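Ruler protein (Pseudomonas aeruginosa, PDB 5CUK) probably acts as the molecular ruler that senses needle length in type III secretion, this chain being its C-terminal substrate-specificity-switch domain. Local coordinates at residues A[41-53]-A[62-74]. Numbering follows the deposited sequence.
Sequences RLPQLGAVEVQVL and EISASPGSLALLQ
L45 leans from the turn between strands 35-42 and 46-54 onto the first turns of helix 67-75. Its CB lies 3.8 Å from S69 OG, and CG stays beside the same serine, 4.0 Å from S69 CB. The two methyls then part: CD1 meets L72 CD1 at 3.9 Å, while CD2 reaches L73 CD2 at 3.7 Å. S69 OG, anti to its carbonyl carbon (chi1 -62°), donates to L45 O; at 2.4 Å the modelled bond is very short, its length doubtful. S69 OG also accepts from OG of S66, the N-cap residue. A water accepts from S66 N and donates to A47 O, bridging helix start and strand. Beyond it, E49-S64 and Q51-E62 are antiparallel hydrogen-bonded pairs, each closed by two backbone bonds. On the face of V50 and I63, V48 spreads its methyls, CG2 against A65 CB (3.5 Å) and CG1 against I63 CG2 (3.8 Å); V50 lies alongside I63. On the other face E49 CB touches S64 CB, and the bent E49 chain carries its carboxylate away to a salt bridge with R37. Strands 46-54 and 59-65 form the central hairpin of this FliK-family domain's mixed sheet, between strands 35-42 and 93-99; V52 packs on helix 11-29 and L73 on F97.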
# COMPACT_ATOMS: atom_id res chain seq x y z
N ARG A 41 8.08 -7.27 5.06
CA ARG A 41 9.41 -7.21 4.46
C ARG A 41 9.27 -7.33 2.95
O ARG A 41 8.67 -8.28 2.43
CB ARG A 41 10.36 -8.29 5.01
CG ARG A 41 9.76 -9.70 5.02
CD ARG A 41 10.83 -10.81 4.87
NE ARG A 41 10.22 -12.14 5.00
CZ ARG A 41 10.53 -13.19 4.24
NH1 ARG A 41 11.45 -13.08 3.29
NH2 ARG A 41 9.92 -14.35 4.43
N LEU A 42 9.77 -6.33 2.25
CA LEU A 42 9.87 -6.44 0.81
C LEU A 42 11.29 -6.95 0.52
O LEU A 42 12.23 -6.53 1.20
CB LEU A 42 9.54 -5.11 0.13
CG LEU A 42 8.17 -4.55 0.56
CD1 LEU A 42 7.95 -3.18 -0.03
CD2 LEU A 42 7.03 -5.48 0.17
N PRO A 43 11.44 -7.88 -0.43
CA PRO A 43 12.72 -8.56 -0.62
C PRO A 43 13.87 -7.59 -0.74
O PRO A 43 14.88 -7.75 -0.04
CB PRO A 43 12.53 -9.32 -1.93
CG PRO A 43 11.10 -9.54 -2.03
CD PRO A 43 10.44 -8.34 -1.41
N GLN A 44 13.74 -6.57 -1.58
CA GLN A 44 14.86 -5.65 -1.68
C GLN A 44 14.55 -4.33 -1.00
O GLN A 44 15.45 -3.70 -0.48
CB GLN A 44 15.30 -5.46 -3.14
CG GLN A 44 16.00 -6.69 -3.76
CD GLN A 44 17.28 -7.10 -3.03
OE1 GLN A 44 18.00 -6.27 -2.48
NE2 GLN A 44 17.57 -8.40 -3.03
N LEU A 45 13.28 -3.92 -0.94
CA LEU A 45 12.99 -2.63 -0.34
C LEU A 45 13.00 -2.58 1.19
O LEU A 45 12.93 -1.50 1.78
CB LEU A 45 11.63 -2.12 -0.84
CG LEU A 45 11.71 -1.17 -2.03
CD1 LEU A 45 12.02 -1.92 -3.33
CD2 LEU A 45 10.40 -0.41 -2.14
N GLY A 46 13.11 -3.74 1.84
CA GLY A 46 13.23 -3.77 3.29
C GLY A 46 11.91 -3.78 4.04
O GLY A 46 10.87 -4.18 3.50
N ALA A 47 11.94 -3.37 5.30
CA ALA A 47 10.72 -3.32 6.10
C ALA A 47 9.89 -2.08 5.80
O ALA A 47 10.37 -0.95 5.84
CB ALA A 47 11.03 -3.39 7.58
N VAL A 48 8.63 -2.33 5.53
CA VAL A 48 7.68 -1.36 5.07
C VAL A 48 6.39 -1.50 5.96
O VAL A 48 6.01 -2.61 6.35
CB VAL A 48 7.43 -1.63 3.58
CG1 VAL A 48 6.00 -1.72 3.23
CG2 VAL A 48 8.15 -0.64 2.73
N GLU A 49 5.76 -0.39 6.33
CA GLU A 49 4.48 -0.45 7.03
C GLU A 49 3.35 -0.15 6.06
O GLU A 49 3.41 0.85 5.35
CB GLU A 49 4.44 0.54 8.19
CG GLU A 49 3.25 0.35 9.11
CD GLU A 49 3.37 -0.91 10.00
OE1 GLU A 49 4.49 -1.47 10.12
OE2 GLU A 49 2.34 -1.33 10.55
N VAL A 50 2.33 -1.00 6.03
CA VAL A 50 1.14 -0.73 5.23
C VAL A 50 -0.01 -0.31 6.13
O VAL A 50 -0.33 -1.00 7.05
CB VAL A 50 0.72 -1.95 4.42
CG1 VAL A 50 -0.51 -1.64 3.60
CG2 VAL A 50 1.85 -2.37 3.51
N GLN A 51 -0.63 0.83 5.87
CA GLN A 51 -1.82 1.24 6.60
C GLN A 51 -2.94 1.52 5.62
O GLN A 51 -2.70 2.16 4.59
CB GLN A 51 -1.54 2.50 7.46
CG GLN A 51 -2.78 3.09 8.17
CD GLN A 51 -3.08 2.37 9.49
OE1 GLN A 51 -2.24 2.33 10.38
NE2 GLN A 51 -4.26 1.78 9.58
N VAL A 52 -4.14 1.03 5.89
CA VAL A 52 -5.26 1.38 5.05
C VAL A 52 -6.35 1.93 5.96
O VAL A 52 -6.41 1.61 7.15
CB VAL A 52 -5.81 0.20 4.20
CG1 VAL A 52 -4.71 -0.73 3.73
CG2 VAL A 52 -6.87 -0.56 4.94
N LEU A 53 -7.17 2.81 5.41
CA LEU A 53 -8.28 3.40 6.14
C LEU A 53 -9.41 3.45 5.17
O LEU A 53 -9.37 4.09 4.12
CB LEU A 53 -7.99 4.79 6.68
CG LEU A 53 -9.18 5.41 7.42
CD1 LEU A 53 -9.45 4.57 8.66
CD2 LEU A 53 -8.91 6.85 7.77
N GLU A 62 -1.56 4.10 2.82
CA GLU A 62 -0.29 4.75 3.10
C GLU A 62 0.82 3.73 3.33
O GLU A 62 0.66 2.77 4.09
CB GLU A 62 -0.44 5.67 4.29
CG GLU A 62 0.81 6.44 4.65
CD GLU A 62 0.64 7.10 5.99
OE1 GLU A 62 0.30 8.31 6.02
OE2 GLU A 62 0.82 6.41 7.03
N ILE A 63 1.93 3.90 2.61
CA ILE A 63 3.09 3.06 2.75
C ILE A 63 4.20 3.87 3.42
O ILE A 63 4.52 4.98 3.00
CB ILE A 63 3.63 2.53 1.40
CG1 ILE A 63 2.50 2.09 0.47
CG2 ILE A 63 4.63 1.44 1.65
CD1 ILE A 63 1.59 1.02 1.07
N SER A 64 4.77 3.29 4.47
CA SER A 64 5.83 3.92 5.22
C SER A 64 7.06 3.07 5.03
O SER A 64 7.00 1.83 5.12
CB SER A 64 5.46 4.04 6.70
OG SER A 64 4.23 4.73 6.83
N ALA A 65 8.18 3.73 4.73
CA ALA A 65 9.41 3.03 4.38
C ALA A 65 10.66 3.86 4.68
O ALA A 65 10.59 5.05 4.95
CB ALA A 65 9.38 2.66 2.91
N SER A 66 11.82 3.21 4.56
CA SER A 66 13.10 3.90 4.66
C SER A 66 13.20 4.96 3.57
O SER A 66 12.40 4.95 2.60
CB SER A 66 14.24 2.89 4.57
OG SER A 66 14.43 2.48 3.24
N PRO A 67 14.15 5.91 3.72
CA PRO A 67 14.21 7.05 2.80
C PRO A 67 14.46 6.64 1.34
O PRO A 67 13.80 7.15 0.42
CB PRO A 67 15.39 7.87 3.34
CG PRO A 67 15.50 7.47 4.81
CD PRO A 67 15.16 6.01 4.81
N GLY A 68 15.37 5.69 1.15
CA GLY A 68 15.67 5.18 -0.17
C GLY A 68 14.59 4.30 -0.76
O GLY A 68 14.29 4.40 -1.95
N SER A 69 14.00 3.42 0.04
CA SER A 69 12.84 2.67 -0.42
C SER A 69 11.73 3.65 -0.82
O SER A 69 11.05 3.47 -1.83
CB SER A 69 12.34 1.70 0.66
OG SER A 69 13.33 0.74 0.97
N LEU A 70 11.59 4.72 -0.05
CA LEU A 70 10.59 5.73 -0.40
C LEU A 70 10.82 6.25 -1.81
O LEU A 70 9.89 6.29 -2.61
CB LEU A 70 10.58 6.90 0.58
CG LEU A 70 9.16 7.28 1.01
CD1 LEU A 70 8.31 6.03 1.08
CD2 LEU A 70 9.12 8.06 2.33
N ALA A 71 12.07 6.61 -2.11
CA ALA A 71 12.37 7.20 -3.40
C ALA A 71 11.96 6.24 -4.51
O ALA A 71 11.44 6.67 -5.53
CB ALA A 71 13.86 7.53 -3.51
N LEU A 72 12.16 4.95 -4.30
CA LEU A 72 11.76 3.98 -5.28
C LEU A 72 10.24 3.94 -5.40
O LEU A 72 9.71 3.78 -6.50
CB LEU A 72 12.30 2.61 -4.91
CG LEU A 72 13.82 2.45 -5.02
CD1 LEU A 72 14.21 1.07 -4.56
CD2 LEU A 72 14.24 2.68 -6.45
N LEU A 73 9.54 4.08 -4.27
CA LEU A 73 8.08 4.05 -4.33
C LEU A 73 7.53 5.26 -5.10
O LEU A 73 6.67 5.11 -5.96
CB LEU A 73 7.48 3.98 -2.92
CG LEU A 73 7.89 2.73 -2.13
CD1 LEU A 73 7.42 2.83 -0.67
CD2 LEU A 73 7.31 1.49 -2.79
N GLN A 74 8.07 6.44 -4.80
CA GLN A 74 7.62 7.67 -5.45
C GLN A 74 7.93 7.66 -6.93
O GLN A 74 7.12 8.13 -7.72
CB GLN A 74 8.26 8.90 -4.80
CG GLN A 74 8.47 8.72 -3.30
CD GLN A 74 8.19 9.97 -2.50
OE1 GLN A 74 7.04 10.39 -2.38
NE2 GLN A 74 9.24 10.57 -1.92
O HOH W 1 12.07 0.63 4.23